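Local structure of 6-phosphogluconate dehydratase (Shewanella oneidensis, 2GP4) at residues A[34-39]-A[334-339]; A[30-35]-A[340-345]. The protein probably catalyses the dehydration of 6-phosphogluconate, a step of the Entner-Doudoroff pathway, and is captured here without its iron-sulfur cluster. All coordinates share one frame; numbering follows the deposited sequence.

Interaction 1 (A[34-39]-A[334-339]); sequences ARSKAS and AGIIVN
R35, S36 and S39 lean from helix 23-51 onto the connection that follows a Schellman motif, the turn that closes helix 322-333 with G335 as its C-prime residue. Beyond that glycine the chain runs extended to N339, the N-cap of helix 340-347, and both backbone polar groups of I337 are met by side chains of the long N-terminal helix. S36 meets the run near its start: with OG beside its own backbone N (chi1 -52°), the hydroxyl meets the amide of I337 almost head-on, I337 N to S36 OG being 2.7 Å. The same OG also bonds to I32 O, one turn back in the helix.

R35 takes the carbonyl of that isoleucine. Its CG lies anti to the backbone N (chi1 -169°) and the chain bends at chi3, which turns the guanidinium side-on: NE and NH2 both close on one oxygen, R35 NH2 to I337 O at 2.9 Å and R35 NE to I337 O at 3.2 Å. That oxygen lies in the guanidinium plane, while both nitrogens reach it from the same face of the carbonyl plane. NH2 also forms a salt bridge with D342, so one nitrogen ties the loop to the next helix. The side chain of N339 lies over one guanidinium face, the two flat groups inclined at 46°. The side chain of I337 points toward the helix, its CD1 3.8 Å from R35 O.

G335 has positive phi, and a side chain there would run into the backbone carbonyl of S39. The hydroxyl of S39 is near two carbonyl oxygens, with S39 OG 2.6 Å from G335 O and 2.9 Å from S36 O.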
loop_
_atom_site.group_PDB
_atom_site.type_symbol
_atom_site.label_atom_id
_atom_site.label_comp_id
_atom_site.label_asym_id
_atom_site.label_seq_id
_atom_site.Cartn_x
_atom_site.Cartn_y
_atom_site.Cartn_z
ATOM N N ALA A 34 -16.648 -5.444 -13.869
ATOM C CA ALA A 34 -17.675 -6.487 -13.949
ATOM C C ALA A 34 -17.980 -7.062 -12.579
ATOM O O ALA A 34 -19.140 -7.247 -12.214
ATOM C CB ALA A 34 -17.246 -7.601 -14.906
ATOM N N ARG A 35 -16.925 -7.328 -11.821
ATOM C CA ARG A 35 -17.050 -7.970 -10.523
ATOM C C ARG A 35 -17.624 -7.020 -9.476
ATOM O O ARG A 35 -18.225 -7.463 -8.511
ATOM C CB ARG A 35 -15.687 -8.498 -10.079
ATOM C CG ARG A 35 -15.712 -9.409 -8.870
ATOM C CD ARG A 35 -14.355 -10.042 -8.684
ATOM N NE ARG A 35 -13.318 -9.023 -8.622
ATOM C CZ ARG A 35 -12.129 -9.112 -9.204
ATOM N NH1 ARG A 35 -11.799 -10.179 -9.919
ATOM N NH2 ARG A 35 -11.272 -8.115 -9.077
ATOM N N SER A 36 -17.431 -5.719 -9.679
ATOM C CA SER A 36 -17.907 -4.691 -8.753
ATOM C C SER A 36 -19.265 -4.110 -9.159
ATOM O O SER A 36 -19.830 -3.288 -8.434
ATOM C CB SER A 36 -16.881 -3.558 -8.637
ATOM O OG SER A 36 -15.588 -4.054 -8.338
ATOM N N LYS A 37 -19.777 -4.557 -10.306
ATOM C CA LYS A 37 -21.026 -4.057 -10.909
ATOM C C LYS A 37 -22.127 -3.708 -9.905
ATOM O O LYS A 37 -22.569 -2.560 -9.850
ATOM C CB LYS A 37 -21.550 -5.063 -11.948
ATOM C CG LYS A 37 -22.768 -4.607 -12.759
ATOM C CD LYS A 37 -22.374 -3.820 -14.006
ATOM C CE LYS A 37 -23.597 -3.232 -14.712
ATOM N NZ LYS A 37 -24.674 -4.237 -14.995
ATOM N N ALA A 38 -22.563 -4.696 -9.126
ATOM C CA ALA A 38 -23.650 -4.517 -8.166
ATOM C C ALA A 38 -23.252 -3.623 -6.990
ATOM O O ALA A 38 -23.947 -2.653 -6.674
ATOM C CB ALA A 38 -24.149 -5.872 -7.667
ATOM N N SER A 39 -22.128 -3.954 -6.355
ATOM C CA SER A 39 -21.615 -3.197 -5.214
ATOM C C SER A 39 -21.349 -1.734 -5.557
ATOM O O SER A 39 -21.699 -0.846 -4.780
ATOM C CB SER A 39 -20.350 -3.852 -4.661
ATOM O OG SER A 39 -19.376 -4.005 -5.677
ATOM N N ALA A 334 -15.550 1.720 -1.390
ATOM C CA ALA A 334 -16.148 2.430 -2.522
ATOM C C ALA A 334 -16.905 1.508 -3.470
ATOM O O ALA A 334 -17.210 1.894 -4.605
ATOM C CB ALA A 334 -15.074 3.207 -3.276
ATOM N N GLY A 335 -17.202 0.293 -3.007
ATOM C CA GLY A 335 -17.958 -0.679 -3.798
ATOM C C GLY A 335 -17.154 -1.392 -4.874
ATOM O O GLY A 335 -17.725 -2.052 -5.751
ATOM N N ILE A 336 -15.830 -1.275 -4.801
ATOM C CA ILE A 336 -14.941 -1.849 -5.804
ATOM C C ILE A 336 -14.206 -3.064 -5.248
ATOM O O ILE A 336 -13.537 -2.976 -4.217
ATOM C CB ILE A 336 -13.944 -0.790 -6.336
ATOM C CG1 ILE A 336 -14.717 0.390 -6.943
ATOM C CG2 ILE A 336 -13.010 -1.400 -7.378
ATOM C CD1 ILE A 336 -14.002 1.726 -6.869
ATOM N N ILE A 337 -14.341 -4.196 -5.935
ATOM C CA ILE A 337 -13.771 -5.458 -5.468
ATOM C C ILE A 337 -12.521 -5.835 -6.261
ATOM O O ILE A 337 -12.604 -6.129 -7.454
ATOM C CB ILE A 337 -14.812 -6.610 -5.521
ATOM C CG1 ILE A 337 -16.135 -6.167 -4.872
ATOM C CG2 ILE A 337 -14.241 -7.883 -4.876
ATOM C CD1 ILE A 337 -17.248 -7.209 -4.881
ATOM N N VAL A 338 -11.372 -5.821 -5.581
ATOM C CA VAL A 338 -10.074 -6.172 -6.168
ATOM C C VAL A 338 -9.454 -7.351 -5.404
ATOM O O VAL A 338 -9.471 -7.374 -4.172
ATOM C CB VAL A 338 -9.090 -4.960 -6.126
ATOM C CG1 VAL A 338 -7.689 -5.357 -6.590
ATOM C CG2 VAL A 338 -9.609 -3.791 -6.958
ATOM N N ASN A 339 -8.913 -8.332 -6.127
ATOM C CA ASN A 339 -8.257 -9.474 -5.478
ATOM C C ASN A 339 -6.787 -9.667 -5.900
ATOM O O ASN A 339 -6.255 -8.880 -6.678
ATOM C CB ASN A 339 -9.091 -10.764 -5.633
ATOM C CG ASN A 339 -9.308 -11.180 -7.094
ATOM O OD1 ASN A 339 -10.298 -11.850 -7.413
ATOM N ND2 ASN A 339 -8.389 -10.799 -7.978
#

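Interaction 2 (A[30-35]-A[340-345])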
loop_
_atom_site.group_PDB
_atom_site.type_symbol
_atom_site.label_atom_id
_atom_site.label_comp_id
_atom_site.label_asym_id
_atom_site.label_seq_id
_atom_site.Cartn_x
_atom_site.Cartn_y
_atom_site.Cartn_z
ATOM N N ASP A 30 -11.421 -4.069 -16.691
ATOM C CA ASP A 30 -12.746 -4.559 -17.083
ATOM C C ASP A 30 -13.262 -5.663 -16.155
ATOM O O ASP A 30 -14.458 -5.712 -15.840
ATOM C CB ASP A 30 -12.727 -5.088 -18.518
ATOM C CG ASP A 30 -12.503 -4.000 -19.552
ATOM O OD1 ASP A 30 -12.544 -2.795 -19.209
ATOM O OD2 ASP A 30 -12.284 -4.369 -20.729
ATOM N N ARG A 31 -12.361 -6.547 -15.735
ATOM C CA ARG A 31 -12.715 -7.641 -14.834
ATOM C C ARG A 31 -13.205 -7.096 -13.496
ATOM O O ARG A 31 -14.182 -7.600 -12.938
ATOM C CB ARG A 31 -11.528 -8.581 -14.622
ATOM C CG ARG A 31 -11.845 -9.789 -13.742
ATOM C CD ARG A 31 -10.716 -10.810 -13.762
ATOM N NE ARG A 31 -9.476 -10.248 -13.221
ATOM C CZ ARG A 31 -8.295 -10.852 -13.249
ATOM N NH1 ARG A 31 -8.166 -12.052 -13.803
ATOM N NH2 ARG A 31 -7.241 -10.251 -12.721
ATOM N N ILE A 32 -12.519 -6.066 -13.002
ATOM C CA ILE A 32 -12.853 -5.420 -11.737
ATOM C C ILE A 32 -14.192 -4.680 -11.842
ATOM O O ILE A 32 -15.016 -4.751 -10.925
ATOM C CB ILE A 32 -11.708 -4.484 -11.254
ATOM C CG1 ILE A 32 -10.461 -5.310 -10.898
ATOM C CG2 ILE A 32 -12.137 -3.670 -10.048
ATOM C CD1 ILE A 32 -9.166 -4.519 -10.868
ATOM N N ILE A 33 -14.412 -3.994 -12.966
ATOM C CA ILE A 33 -15.673 -3.309 -13.221
ATOM C C ILE A 33 -16.832 -4.306 -13.196
ATOM O O ILE A 33 -17.864 -4.047 -12.566
ATOM C CB ILE A 33 -15.648 -2.542 -14.571
ATOM C CG1 ILE A 33 -14.663 -1.364 -14.504
ATOM C CG2 ILE A 33 -17.068 -2.080 -14.986
ATOM C CD1 ILE A 33 -14.311 -0.767 -15.861
ATOM N N ALA A 34 -16.648 -5.444 -13.869
ATOM C CA ALA A 34 -17.675 -6.487 -13.949
ATOM C C ALA A 34 -17.980 -7.062 -12.579
ATOM O O ALA A 34 -19.140 -7.247 -12.214
ATOM C CB ALA A 34 -17.246 -7.601 -14.906
ATOM N N ARG A 35 -16.925 -7.328 -11.821
ATOM C CA ARG A 35 -17.050 -7.970 -10.523
ATOM C C ARG A 35 -17.624 -7.020 -9.476
ATOM O O ARG A 35 -18.225 -7.463 -8.511
ATOM C CB ARG A 35 -15.687 -8.498 -10.079
ATOM C CG ARG A 35 -15.712 -9.409 -8.870
ATOM C CD ARG A 35 -14.355 -10.042 -8.684
ATOM N NE ARG A 35 -13.318 -9.023 -8.622
ATOM C CZ ARG A 35 -12.129 -9.112 -9.204
ATOM N NH1 ARG A 35 -11.799 -10.179 -9.919
ATOM N NH2 ARG A 35 -11.272 -8.115 -9.077
ATOM N N TRP A 340 -6.146 -10.715 -5.387
ATOM C CA TRP A 340 -4.743 -10.999 -5.708
ATOM C C TRP A 340 -4.491 -11.382 -7.160
ATOM O O TRP A 340 -3.388 -11.197 -7.659
ATOM C CB TRP A 340 -4.144 -12.049 -4.762
ATOM C CG TRP A 340 -3.918 -11.537 -3.371
ATOM C CD1 TRP A 340 -3.828 -10.225 -2.979
ATOM C CD2 TRP A 340 -3.725 -12.320 -2.189
ATOM N NE1 TRP A 340 -3.603 -10.146 -1.629
ATOM C CE2 TRP A 340 -3.530 -11.414 -1.116
ATOM C CE3 TRP A 340 -3.703 -13.697 -1.927
ATOM C CZ2 TRP A 340 -3.323 -11.841 0.195
ATOM C CZ3 TRP A 340 -3.494 -14.121 -0.623
ATOM C CH2 TRP A 340 -3.306 -13.195 0.423
ATOM N N ASP A 341 -5.505 -11.909 -7.837
ATOM C CA ASP A 341 -5.394 -12.182 -9.273
ATOM C C ASP A 341 -5.188 -10.878 -10.046
ATOM O O ASP A 341 -4.467 -10.852 -11.044
ATOM C CB ASP A 341 -6.632 -12.896 -9.800
ATOM C CG ASP A 341 -6.922 -14.190 -9.071
ATOM O OD1 ASP A 341 -7.800 -14.183 -8.186
ATOM O OD2 ASP A 341 -6.289 -15.215 -9.389
ATOM N N ASP A 342 -5.827 -9.799 -9.585
ATOM C CA ASP A 342 -5.624 -8.484 -10.183
ATOM C C ASP A 342 -4.177 -8.033 -10.023
ATOM O O ASP A 342 -3.556 -7.616 -10.990
ATOM C CB ASP A 342 -6.566 -7.439 -9.579
ATOM C CG ASP A 342 -8.033 -7.846 -9.657
ATOM O OD1 ASP A 342 -8.439 -8.525 -10.630
ATOM O OD2 ASP A 342 -8.784 -7.472 -8.732
ATOM N N PHE A 343 -3.645 -8.138 -8.804
ATOM C CA PHE A 343 -2.288 -7.672 -8.501
ATOM C C PHE A 343 -1.236 -8.444 -9.290
ATOM O O PHE A 343 -0.345 -7.847 -9.902
ATOM C CB PHE A 343 -1.998 -7.774 -6.998
ATOM C CG PHE A 343 -2.572 -6.646 -6.189
ATOM C CD1 PHE A 343 -1.850 -5.470 -5.998
ATOM C CD2 PHE A 343 -3.827 -6.759 -5.609
ATOM C CE1 PHE A 343 -2.375 -4.425 -5.251
ATOM C CE2 PHE A 343 -4.358 -5.719 -4.855
ATOM C CZ PHE A 343 -3.631 -4.551 -4.678
ATOM N N SER A 344 -1.368 -9.768 -9.270
ATOM C CA SER A 344 -0.412 -10.690 -9.871
ATOM C C SER A 344 -0.368 -10.541 -11.392
ATOM O O SER A 344 0.711 -10.547 -11.986
ATOM C CB SER A 344 -0.769 -12.130 -9.475
ATOM O OG SER A 344 0.183 -13.066 -9.935
ATOM N N GLU A 345 -1.536 -10.382 -12.010
ATOM C CA GLU A 345 -1.625 -10.249 -13.466
ATOM C C GLU A 345 -1.231 -8.853 -13.956
ATOM O O GLU A 345 -0.667 -8.711 -15.046
ATOM C CB GLU A 345 -3.003 -10.700 -13.985
ATOM C CG GLU A 345 -3.180 -12.221 -13.880
ATOM C CD GLU A 345 -4.615 -12.720 -13.999
ATOM O OE1 GLU A 345 -5.517 -11.944 -14.387
ATOM O OE2 GLU A 345 -4.832 -13.924 -13.708
#
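R31 lies between two acids of helix 340-347 and presents the edge of its guanidinium to both. NH1 makes the shorter link, a salt bridge of 2.7 Å from R31 NH1 to E345 OE1, met on the syn side of the carboxylate. NH2 turns to the other acid, with R31 NH2 3.0 Å from D342 OD1 and using the anti lone pair of that oxygen. The guanidinium is inclined by about 40° to each carboxylate, and both bonds are bent, the first having an N-H...O angle of 133°. Weak bonds from NE to D342 OD1 and from NH2 to E345 OE1 add a second nitrogen to each acid.

The side chains of R35 and D342 run toward each other from opposite directions, and R35 NH2 lies 2.6 Å from D342 OD2. R31, R35, D342 and E345 thus form a salt-bridge network between two antiparallel helical segments, their axes 11.2 Å apart at closest approach. Across such a gap the long arginine side chains do the reaching: R31, with CG anti to its N and a bend at chi3 (62°), reaches across from one turn before R35. Replacing R31 by an alanine would probably leave E345 without its mate across the helices and D342 with R35 as its one cation in this network.

Beneath the charges I32 supplies the nonpolar floor, its CG1 3.5 Å from D342 OD2 and its CD1 packed against the carboxylate carbon. D342 is buried and is further positioned by the backbone N of N339, which donates to OD2 from just before the helix. Farther from helix 23-51, D341 forms a salt bridge with R449 of strand 448-453, while S344 OG bonds to L442 N on the adjoining strand 440-445.

Overall arrangement
Both interactions draw on helix 23-51 and share A34 and R35, yet each suits its partner. Interaction 1 is the more buried and covers the larger area; facing an extended loop, the helix answers backbone amides and carbonyls with hydroxyls and one guanidinium. Interaction 2, only partly buried, faces the first turns of a helix across a wider gap, where charged side chains do the pairing. Their centres are 9 Å apart, with R35 bridging loop carbonyl and helix carboxylate. Beneath both, I32 packs on I336 and V338, and V338 meets F343, a nonpolar layer continued by helix 304-316. From interaction 2 the contacts pass on to strands 440-445 and 448-453 of the mixed sheet.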